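Carboxylase (Deinococcus radiodurans, PDB 5H80) probably carries out the ATP-dependent carboxylation of biotin, as the biotin carboxylase domain of a single-chain bacterial carboxylase. Local coordinates at residues W253-T258 / T326-W331; Q370-M375 / D419-K424; P400-D405 / V425-R430. All blocks are in the same frame, centred on the assembly; numbering follows the deposited sequence. Where two conformers were deposited one is given.

Contact 1: W253-T258 / T326-W331; sequences WERDCT and TVTEEW. With EDO (1,2-ethanediol), chain G.
Strand 253-256 and helix 326-331 run at 128° to each other with their axes 9.1 Å apart at the nearest, and R255 and T328 have the nearest CA atoms. R255 spans that gap with its side chain: kinked at its third torsion, it sends NH1 to OG1 of T328 at 2.8 Å, the hydroxyl sitting at the guanidinium edge but tilted 16° from its plane. On the way CD of R255 rests on CG2 of V327, in the conformer modelled here, at 3.6 Å. The hydroxyl of T328 does double work, because it also donates to a water 2.7 Å from OG1, and this water donates to the backbone O of E254, tying helix to strand backbone. The same water lies at the edge of the W331 ring, in its plane. The first torsion of W331 points its indole away from the backbone N and over to the strand, where CZ3 lies 3.8 Å from CB of W253. The two indoles meet obliquely, their planes at 60°. Strand 249-256 is the outermost strand, within this chain, of the four-stranded antiparallel sheet in the ATP-binding part of the protein, next to 236-245, whose E239 and Q241 take the guanidinium of R255 in a salt bridge and a hydrogen bond. On the helix, W331 packs on A270 of strand 264-270, while V327 and E330 lean on V426 of strand 421-429.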
loop_
_atom_site.group_PDB
_atom_site.type_symbol
_atom_site.label_atom_id
_atom_site.label_comp_id
_atom_site.label_asym_id
_atom_site.label_seq_id
_atom_site.Cartn_x
_atom_site.Cartn_y
_atom_site.Cartn_z
ATOM N N TRP A 253 -12.929 -13.940 -5.038
ATOM C CA TRP A 253 -12.262 -15.124 -4.584
ATOM C C TRP A 253 -12.390 -15.296 -3.060
ATOM O O TRP A 253 -13.359 -14.811 -2.462
ATOM C CB TRP A 253 -10.744 -15.172 -5.082
ATOM C CG TRP A 253 -10.728 -15.165 -6.628
ATOM C CD1 TRP A 253 -10.800 -16.229 -7.472
ATOM C CD2 TRP A 253 -10.501 -14.019 -7.442
ATOM N NE1 TRP A 253 -10.682 -15.806 -8.767
ATOM C CE2 TRP A 253 -10.523 -14.453 -8.787
ATOM C CE3 TRP A 253 -10.342 -12.623 -7.151
ATOM C CZ2 TRP A 253 -10.314 -13.552 -9.867
ATOM C CZ3 TRP A 253 -10.184 -11.718 -8.271
ATOM C CH2 TRP A 253 -10.109 -12.208 -9.541
ATOM N N GLU A 254 -11.383 -15.861 -2.429
ATOM C CA GLU A 254 -11.447 -16.324 -1.083
ATOM C C GLU A 254 -10.514 -15.690 -0.111
ATOM O O GLU A 254 -9.433 -15.155 -0.461
ATOM C CB GLU A 254 -11.323 -17.838 -1.007
ATOM C CG GLU A 254 -9.975 -18.524 -0.982
ATOM C CD GLU A 254 -9.123 -18.358 -2.256
ATOM O OE1 GLU A 254 -9.703 -17.973 -3.283
ATOM O OE2 GLU A 254 -7.946 -18.687 -2.110
ATOM N N ARG A 255 -10.754 -15.982 1.176
ATOM C CA ARG A 255 -9.826 -15.668 2.294
ATOM C C ARG A 255 -9.839 -16.809 3.271
ATOM O O ARG A 255 -10.874 -17.536 3.349
ATOM C CB ARG A 255 -10.272 -14.431 3.087
ATOM C CG ARG A 255 -10.224 -13.096 2.448
ATOM C CD ARG A 255 -10.826 -11.942 3.247
ATOM N NE ARG A 255 -12.268 -12.008 3.477
ATOM C CZ ARG A 255 -13.178 -11.318 2.824
ATOM N NH1 ARG A 255 -12.872 -10.471 1.816
ATOM N NH2 ARG A 255 -14.422 -11.441 3.181
ATOM N N ASP A 256 -8.696 -17.034 3.930
ATOM C CA ASP A 256 -8.566 -18.090 4.913
ATOM C C ASP A 256 -8.259 -17.452 6.224
ATOM O O ASP A 256 -7.230 -16.778 6.392
ATOM C CB ASP A 256 -7.551 -19.070 4.534
ATOM C CG ASP A 256 -7.477 -20.324 5.431
ATOM O OD1 ASP A 256 -7.256 -20.190 6.646
ATOM O OD2 ASP A 256 -7.595 -21.402 4.784
ATOM N N CYS A 257 -9.130 -17.748 7.151
ATOM C CA CYS A 257 -9.087 -17.148 8.485
ATOM C C CYS A 257 -9.007 -18.277 9.560
ATOM O O CYS A 257 -9.634 -18.175 10.636
ATOM C CB CYS A 257 -10.312 -16.363 8.756
ATOM S SG CYS A 257 -10.713 -15.127 7.467
ATOM N N THR A 258 -8.241 -19.301 9.283
ATOM C CA THR A 258 -8.170 -20.493 10.150
ATOM C C THR A 258 -7.567 -20.282 11.533
ATOM O O THR A 258 -7.941 -20.912 12.514
ATOM C CB THR A 258 -7.482 -21.612 9.362
ATOM O OG1 THR A 258 -8.221 -21.967 8.165
ATOM C CG2 THR A 258 -7.114 -22.882 10.308
ATOM N N THR A 326 -9.963 -5.953 4.026
ATOM C CA THR A 326 -8.615 -5.360 3.640
ATOM C C THR A 326 -7.652 -6.312 2.853
ATOM O O THR A 326 -6.930 -5.870 1.846
ATOM C CB THR A 326 -7.863 -4.937 4.858
ATOM O OG1 THR A 326 -7.723 -6.095 5.658
ATOM C CG2 THR A 326 -8.627 -3.813 5.628
ATOM N N VAL A 327 -7.526 -7.552 3.238
ATOM C CA VAL A 327 -6.586 -8.492 2.528
ATOM C C VAL A 327 -6.945 -8.777 1.076
ATOM O O VAL A 327 -6.072 -8.857 0.202
ATOM C CB VAL A 327 -6.341 -9.841 3.250
ATOM C CG1 VAL A 327 -5.261 -9.751 4.287
ATOM C CG2 VAL A 327 -7.598 -10.415 3.885
ATOM N N THR A 328 -8.245 -8.889 0.792
ATOM C CA THR A 328 -8.729 -9.054 -0.508
ATOM C C THR A 328 -8.451 -7.830 -1.317
ATOM O O THR A 328 -8.033 -7.934 -2.452
ATOM C CB THR A 328 -10.268 -9.251 -0.448
ATOM O OG1 THR A 328 -10.537 -10.482 0.233
ATOM C CG2 THR A 328 -10.917 -9.273 -1.794
ATOM N N GLU A 329 -8.686 -6.667 -0.718
ATOM C CA GLU A 329 -8.355 -5.370 -1.388
ATOM C C GLU A 329 -6.912 -5.392 -1.861
ATOM O O GLU A 329 -6.643 -5.016 -3.012
ATOM C CB GLU A 329 -8.619 -4.201 -0.381
ATOM C CG GLU A 329 -10.124 -3.959 -0.189
ATOM C CD GLU A 329 -10.422 -2.602 0.498
ATOM O OE1 GLU A 329 -9.566 -2.120 1.256
ATOM O OE2 GLU A 329 -11.473 -2.022 0.251
ATOM N N GLU A 330 -5.961 -5.703 -1.029
ATOM C CA GLU A 330 -4.550 -5.566 -1.416
ATOM C C GLU A 330 -4.129 -6.711 -2.380
ATOM O O GLU A 330 -3.310 -6.460 -3.342
ATOM C CB GLU A 330 -3.699 -5.475 -0.158
ATOM C CG GLU A 330 -3.834 -4.249 0.764
ATOM C CD GLU A 330 -3.739 -3.025 0.051
ATOM O OE1 GLU A 330 -2.716 -2.841 -0.681
ATOM O OE2 GLU A 330 -4.678 -2.266 0.052
ATOM N N TRP A 331 -4.556 -7.947 -2.122
ATOM C CA TRP A 331 -4.352 -9.028 -3.072
ATOM C C TRP A 331 -4.921 -8.707 -4.472
ATOM O O TRP A 331 -4.193 -8.874 -5.498
ATOM C CB TRP A 331 -4.909 -10.357 -2.525
ATOM C CG TRP A 331 -4.725 -11.520 -3.417
ATOM C CD1 TRP A 331 -3.604 -11.824 -4.238
ATOM C CD2 TRP A 331 -5.651 -12.526 -3.626
ATOM N NE1 TRP A 331 -3.816 -12.991 -4.891
ATOM C CE2 TRP A 331 -5.056 -13.485 -4.500
ATOM C CE3 TRP A 331 -6.930 -12.824 -3.055
ATOM C CZ2 TRP A 331 -5.688 -14.660 -4.854
ATOM C CZ3 TRP A 331 -7.572 -13.937 -3.464
ATOM C CH2 TRP A 331 -6.958 -14.889 -4.387
HETATM C C1 EDO G . -6.884 -0.178 -1.329
HETATM O O1 EDO G . -6.055 -1.146 -2.000
HETATM C C2 EDO G . -8.175 0.133 -2.018
HETATM O O2 EDO G . -7.734 0.515 -3.338
HETATM O O HOH W 1 -10.084 -12.583 -1.481
#

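Contact 2: Q370-M375 / D419-K424; sequences QARVNM and DALLAK
V373 and A423 form the hydrogen-bonded pair at the centre of this antiparallel ladder, with V373 N donating to A423 O at 2.8 Å. The return bond is shared: V373 O accepts from L422 N at 2.8 Å, in the carbonyl plane, and from A423 N at 3.2 Å, tilted 20° from it. Two consecutive residues thus face V373, which makes a classic beta bulge and shifts the register by one before N374 pairs with L421. M375 N reaches A420 O at 2.9 Å and closes the ladder, and D419 receives L421 N on OD1 in an Asx turn that leads into the strand. Strands 367-374, 421-429 and 402-406, neighbours in that order, come from the biotin carboxylase C-terminal region and join 264-270, beside 367-374, in one five-stranded antiparallel sheet.

Among the side chains, Q370 OE1 and N374 OD1 each lie against carbon atoms. The extended Q370 sets its amide across the aliphatic chain of K424 at a slant, with OE1 3.4 Å from CB of K424. The ends of both lead to other partners: Q370 OE1 to a very short, probable hydrogen bond with T326 OG1 and NE2 to E268, K424 NZ to the V323 carbonyl and E42. OD1 of N374 lies 3.5 Å from CD1 of L421, while its ND2 bonds to E376. R372 puts its CB against that same leucine methyl and runs out to salt bridges with E268 and E324. At the M375 end, CD1 of L422 packs against CB of M375 at 4.0 Å.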
loop_
_atom_site.group_PDB
_atom_site.type_symbol
_atom_site.label_atom_id
_atom_site.label_comp_id
_atom_site.label_asym_id
_atom_site.label_seq_id
_atom_site.Cartn_x
_atom_site.Cartn_y
_atom_site.Cartn_z
ATOM N N GLN A 370 -3.367 -10.293 6.681
ATOM C CA GLN A 370 -3.689 -9.309 7.673
ATOM C C GLN A 370 -3.470 -9.852 9.051
ATOM O O GLN A 370 -3.844 -11.020 9.328
ATOM C CB GLN A 370 -5.177 -8.864 7.584
ATOM C CG GLN A 370 -5.683 -8.004 8.808
ATOM C CD GLN A 370 -6.997 -7.337 8.555
ATOM O OE1 GLN A 370 -7.068 -6.258 7.953
ATOM N NE2 GLN A 370 -8.074 -7.925 9.024
ATOM N N ALA A 371 -2.824 -9.096 9.898
ATOM C CA ALA A 371 -2.746 -9.485 11.307
ATOM C C ALA A 371 -3.555 -8.418 12.148
ATOM O O ALA A 371 -3.447 -7.238 11.926
ATOM C CB ALA A 371 -1.374 -9.596 11.786
ATOM N N ARG A 372 -4.409 -8.897 13.085
ATOM C CA ARG A 372 -5.074 -7.963 13.989
ATOM C C ARG A 372 -4.180 -7.671 15.261
ATOM O O ARG A 372 -3.892 -8.592 16.109
ATOM C CB ARG A 372 -6.363 -8.658 14.373
ATOM C CG ARG A 372 -7.313 -9.011 13.149
ATOM C CD ARG A 372 -8.784 -9.312 13.600
ATOM N NE ARG A 372 -9.634 -9.871 12.509
ATOM C CZ ARG A 372 -10.960 -10.073 12.608
ATOM N NH1 ARG A 372 -11.624 -9.626 13.647
ATOM N NH2 ARG A 372 -11.636 -10.632 11.624
ATOM N N VAL A 373 -3.755 -6.431 15.376
ATOM C CA VAL A 373 -3.050 -5.916 16.573
ATOM C C VAL A 373 -3.999 -5.509 17.669
ATOM O O VAL A 373 -4.819 -4.587 17.420
ATOM C CB VAL A 373 -2.037 -4.864 16.197
ATOM C CG1 VAL A 373 -1.217 -4.459 17.400
ATOM C CG2 VAL A 373 -1.178 -5.384 15.031
ATOM N N ASN A 374 -3.995 -6.276 18.757
ATOM C CA ASN A 374 -4.949 -6.065 19.854
ATOM C C ASN A 374 -4.244 -5.582 21.157
ATOM O O ASN A 374 -3.100 -5.903 21.411
ATOM C CB ASN A 374 -5.824 -7.274 20.174
ATOM C CG ASN A 374 -6.605 -7.874 19.010
ATOM O OD1 ASN A 374 -7.246 -7.154 18.225
ATOM N ND2 ASN A 374 -6.678 -9.201 18.982
ATOM N N MET A 375 -4.989 -4.847 21.966
ATOM C CA MET A 375 -4.611 -4.498 23.342
ATOM C C MET A 375 -5.025 -5.702 24.150
ATOM O O MET A 375 -6.208 -5.971 24.284
ATOM C CB MET A 375 -5.383 -3.228 23.720
ATOM C CG MET A 375 -4.984 -2.658 25.043
ATOM S SD MET A 375 -5.768 -1.058 25.175
ATOM C CE MET A 375 -5.385 -0.758 26.932
ATOM N N ASP A 419 -14.135 -3.158 21.510
ATOM C CA ASP A 419 -13.261 -4.280 21.344
ATOM C C ASP A 419 -11.779 -3.870 21.437
ATOM O O ASP A 419 -11.459 -2.665 21.476
ATOM C CB ASP A 419 -13.653 -5.027 20.084
ATOM C CG ASP A 419 -13.180 -4.341 18.789
ATOM O OD1 ASP A 419 -12.167 -3.577 18.805
ATOM O OD2 ASP A 419 -13.858 -4.541 17.757
ATOM N N ALA A 420 -10.906 -4.891 21.422
ATOM C CA ALA A 420 -9.489 -4.713 21.761
ATOM C C ALA A 420 -8.666 -4.336 20.530
ATOM O O ALA A 420 -7.484 -4.048 20.697
ATOM C CB ALA A 420 -8.889 -5.981 22.372
ATOM N N LEU A 421 -9.299 -4.241 19.378
ATOM C CA LEU A 421 -8.516 -3.921 18.151
ATOM C C LEU A 421 -7.912 -2.560 18.213
ATOM O O LEU A 421 -8.636 -1.518 18.411
ATOM C CB LEU A 421 -9.377 -4.114 16.985
ATOM C CG LEU A 421 -8.670 -4.015 15.603
ATOM C CD1 LEU A 421 -7.762 -5.208 15.371
ATOM C CD2 LEU A 421 -9.770 -3.960 14.556
ATOM N N LEU A 422 -6.623 -2.508 17.966
ATOM C CA LEU A 422 -5.867 -1.243 17.869
ATOM C C LEU A 422 -5.494 -0.920 16.425
ATOM O O LEU A 422 -5.639 0.217 16.002
ATOM C CB LEU A 422 -4.569 -1.324 18.646
ATOM C CG LEU A 422 -4.600 -1.276 20.225
ATOM C CD1 LEU A 422 -3.196 -1.551 20.767
ATOM C CD2 LEU A 422 -5.261 0.007 20.727
ATOM N N ALA A 423 -5.045 -1.971 15.671
ATOM C CA ALA A 423 -4.754 -1.722 14.262
ATOM C C ALA A 423 -4.764 -2.997 13.444
ATOM O O ALA A 423 -4.444 -4.070 13.970
ATOM C CB ALA A 423 -3.385 -1.048 14.132
ATOM N N LYS A 424 -5.012 -2.858 12.164
ATOM C CA LYS A 424 -4.891 -4.004 11.261
ATOM C C LYS A 424 -3.677 -3.799 10.335
ATOM O O LYS A 424 -3.645 -2.802 9.729
ATOM C CB LYS A 424 -6.128 -4.259 10.478
ATOM C CG LYS A 424 -7.429 -4.328 11.305
ATOM C CD LYS A 424 -8.696 -4.559 10.456
ATOM C CE LYS A 424 -9.030 -3.499 9.391
ATOM N NZ LYS A 424 -10.349 -3.589 8.689
#

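Contact 3: P400-D405 / V425-R430; sequences PGVRVD and VVVHRR. With EDO (1,2-ethanediol), chain D.
V425 and V404 sit side by side as a non-hydrogen-bonded pair, pointing the same way, their CG2 methyls 4.1 Å apart in the conformer given. Next comes V426, the hydrogen-bonded partner of R403: its N donates to R403 O at 2.8 Å, and its O accepts from R403 N at 2.9 Å. These two bonds hold the middle of the ladder, while the side chains of both residues turn to the face covered by helix 325-332. There R403, extended from CG to NE, grips D405 side-on: NE meets OD1 at 2.7 Å in a nearly straight bond (177°), and NH2 meets OD2 of the same carboxylate. NH1 of R403 turns to glutamates of that helix. Strands 402-406, 421-429 and 367-374 come from the biotin carboxylase C-terminal region and pair, in that order, on to 264-270 in one five-stranded antiparallel sheet. V427 returns to the face of V425, its CG2 beside CG2 of V402, and both valines pack on A444 of helix 434-446. V427 CA also makes a CA-H...O contact with O of G401 at 3.3 Å. H428 N then donates to G401 O at 2.9 Å, the last backbone bond between the two segments; G401 has a positive phi (72°) as the chain turns into the strand. R429 gives NH2 to the A53 carbonyl of the second subunit. With R430 the chain has left the strand, and CE1 of H428 lies over one face of its guanidinium, offset toward the rim. NE of R430 donates to O1 of an ethanediol at 2.7 Å and NH1 to its O2.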
loop_
_atom_site.group_PDB
_atom_site.type_symbol
_atom_site.label_atom_id
_atom_site.label_comp_id
_atom_site.label_asym_id
_atom_site.label_seq_id
_atom_site.Cartn_x
_atom_site.Cartn_y
_atom_site.Cartn_z
ATOM N N PRO A 400 6.874 -0.128 1.383
ATOM C CA PRO A 400 6.395 -0.991 0.350
ATOM C C PRO A 400 5.783 -2.353 0.878
ATOM O O PRO A 400 6.254 -2.931 1.897
ATOM C CB PRO A 400 7.627 -1.273 -0.533
ATOM C CG PRO A 400 8.803 -0.948 0.300
ATOM C CD PRO A 400 8.321 0.185 1.155
ATOM N N GLY A 401 4.606 -2.649 0.308
ATOM C CA GLY A 401 3.927 -3.861 0.690
ATOM C C GLY A 401 3.303 -3.880 2.046
ATOM O O GLY A 401 2.942 -4.955 2.513
ATOM N N VAL A 402 3.192 -2.737 2.745
ATOM C CA VAL A 402 2.554 -2.738 4.053
ATOM C C VAL A 402 1.422 -1.701 4.000
ATOM O O VAL A 402 1.609 -0.599 3.535
ATOM C CB VAL A 402 3.626 -2.276 5.121
ATOM C CG1 VAL A 402 2.985 -1.792 6.421
ATOM C CG2 VAL A 402 4.639 -3.339 5.264
ATOM N N ARG A 403 0.293 -1.996 4.638
ATOM C CA ARG A 403 -0.804 -1.050 4.785
ATOM C C ARG A 403 -1.311 -1.246 6.219
ATOM O O ARG A 403 -1.498 -2.392 6.651
ATOM C CB ARG A 403 -1.947 -1.428 3.839
ATOM C CG ARG A 403 -3.319 -0.918 4.247
ATOM C CD ARG A 403 -4.377 -1.274 3.237
ATOM N NE ARG A 403 -5.701 -0.919 3.730
ATOM C CZ ARG A 403 -6.830 -1.156 3.004
ATOM N NH1 ARG A 403 -6.801 -1.734 1.782
ATOM N NH2 ARG A 403 -8.045 -0.799 3.501
ATOM N N VAL A 404 -1.621 -0.138 6.892
ATOM C CA VAL A 404 -2.159 -0.185 8.261
ATOM C C VAL A 404 -3.443 0.628 8.386
ATOM O O VAL A 404 -3.419 1.816 8.151
ATOM C CB VAL A 404 -1.152 0.335 9.308
ATOM C CG1 VAL A 404 -1.762 0.261 10.722
ATOM C CG2 VAL A 404 0.143 -0.471 9.324
ATOM N N ASP A 405 -4.526 -0.035 8.824
ATOM C CA ASP A 405 -5.824 0.586 9.025
ATOM C C ASP A 405 -6.033 0.664 10.578
ATOM O O ASP A 405 -6.113 -0.381 11.295
ATOM C CB ASP A 405 -7.041 -0.142 8.361
ATOM C CG ASP A 405 -7.065 -0.035 6.846
ATOM O OD1 ASP A 405 -5.975 0.195 6.226
ATOM O OD2 ASP A 405 -8.146 -0.084 6.265
ATOM N N VAL A 425 -2.770 -4.751 10.290
ATOM C CA VAL A 425 -1.580 -4.672 9.468
ATOM C C VAL A 425 -1.683 -5.642 8.347
ATOM O O VAL A 425 -1.746 -6.874 8.587
ATOM C CB VAL A 425 -0.331 -4.968 10.282
ATOM C CG1 VAL A 425 1.020 -4.996 9.437
ATOM C CG2 VAL A 425 -0.240 -3.971 11.463
ATOM N N VAL A 426 -1.629 -5.110 7.127
ATOM C CA VAL A 426 -1.850 -5.914 5.927
ATOM C C VAL A 426 -0.516 -5.923 5.211
ATOM O O VAL A 426 0.043 -4.831 4.960
ATOM C CB VAL A 426 -2.964 -5.436 5.040
ATOM C CG1 VAL A 426 -3.197 -6.340 3.875
ATOM C CG2 VAL A 426 -4.279 -5.280 5.883
ATOM N N VAL A 427 -0.046 -7.115 4.893
ATOM C CA VAL A 427 1.215 -7.174 4.156
ATOM C C VAL A 427 0.999 -7.912 2.858
ATOM O O VAL A 427 0.226 -8.871 2.793
ATOM C CB VAL A 427 2.272 -7.778 4.978
ATOM C CG1 VAL A 427 3.462 -8.108 4.168
ATOM C CG2 VAL A 427 2.697 -6.848 6.102
ATOM N N HIS A 428 1.634 -7.438 1.780
ATOM C CA HIS A 428 1.314 -7.931 0.405
ATOM C C HIS A 428 2.570 -8.045 -0.451
ATOM O O HIS A 428 3.473 -7.308 -0.267
ATOM C CB HIS A 428 0.373 -7.011 -0.265
ATOM C CG HIS A 428 0.105 -7.301 -1.703
ATOM N ND1 HIS A 428 0.408 -6.382 -2.702
ATOM C CD2 HIS A 428 -0.527 -8.335 -2.328
ATOM C CE1 HIS A 428 -0.027 -6.840 -3.867
ATOM N NE2 HIS A 428 -0.561 -8.038 -3.668
ATOM N N ARG A 429 2.691 -9.186 -1.108
ATOM C CA ARG A 429 3.729 -9.320 -2.072
ATOM C C ARG A 429 3.263 -9.994 -3.321
ATOM O O ARG A 429 2.126 -10.551 -3.438
ATOM C CB ARG A 429 4.845 -10.061 -1.468
ATOM C CG ARG A 429 4.536 -11.456 -1.101
ATOM C CD ARG A 429 5.657 -11.937 -0.172
ATOM N NE ARG A 429 6.902 -12.287 -0.870
ATOM C CZ ARG A 429 8.150 -12.038 -0.437
ATOM N NH1 ARG A 429 8.373 -11.338 0.640
ATOM N NH2 ARG A 429 9.189 -12.517 -1.110
ATOM N N ARG A 430 4.073 -9.856 -4.349
ATOM C CA ARG A 430 3.610 -10.293 -5.679
ATOM C C ARG A 430 4.129 -11.651 -6.181
ATOM O O ARG A 430 3.851 -11.973 -7.334
ATOM C CB ARG A 430 4.014 -9.280 -6.719
ATOM C CG ARG A 430 3.279 -7.959 -6.594
ATOM C CD ARG A 430 4.294 -6.851 -6.642
ATOM N NE ARG A 430 3.771 -5.525 -6.276
ATOM C CZ ARG A 430 2.517 -5.054 -6.410
ATOM N NH1 ARG A 430 2.287 -3.795 -6.009
ATOM N NH2 ARG A 430 1.548 -5.693 -7.026
HETATM C C1 EDO D . 6.592 -3.384 -4.220
HETATM O O1 EDO D . 5.753 -4.444 -4.725
HETATM C C2 EDO D . 5.824 -2.080 -4.320
HETATM O O2 EDO D . 4.412 -2.189 -4.458
#

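Overall arrangement
Contacts 2 and 3 share strand 421-429, which 367-374 flanks in one and 402-406 in the other; A371 N with V425 O and K424 N with D405 O, both 2.8 Å apart, carry the ladders on from one contact to the next. Contact 1 meets this sheet through helix 325-332. R403 NH1 lies 2.8 Å from both E330 OE2 and E329 OE1, and these salt bridges join E329 and E330 of contact 1 to R403 of contact 3, the two centres being about 12 Å apart. The centres of contacts 1 and 2 are about 16 Å apart. The ethanediols mark the subunit interface: one held by E330 also bonds R430 of the second subunit, and the one held by R430 bonds E330 of that subunit.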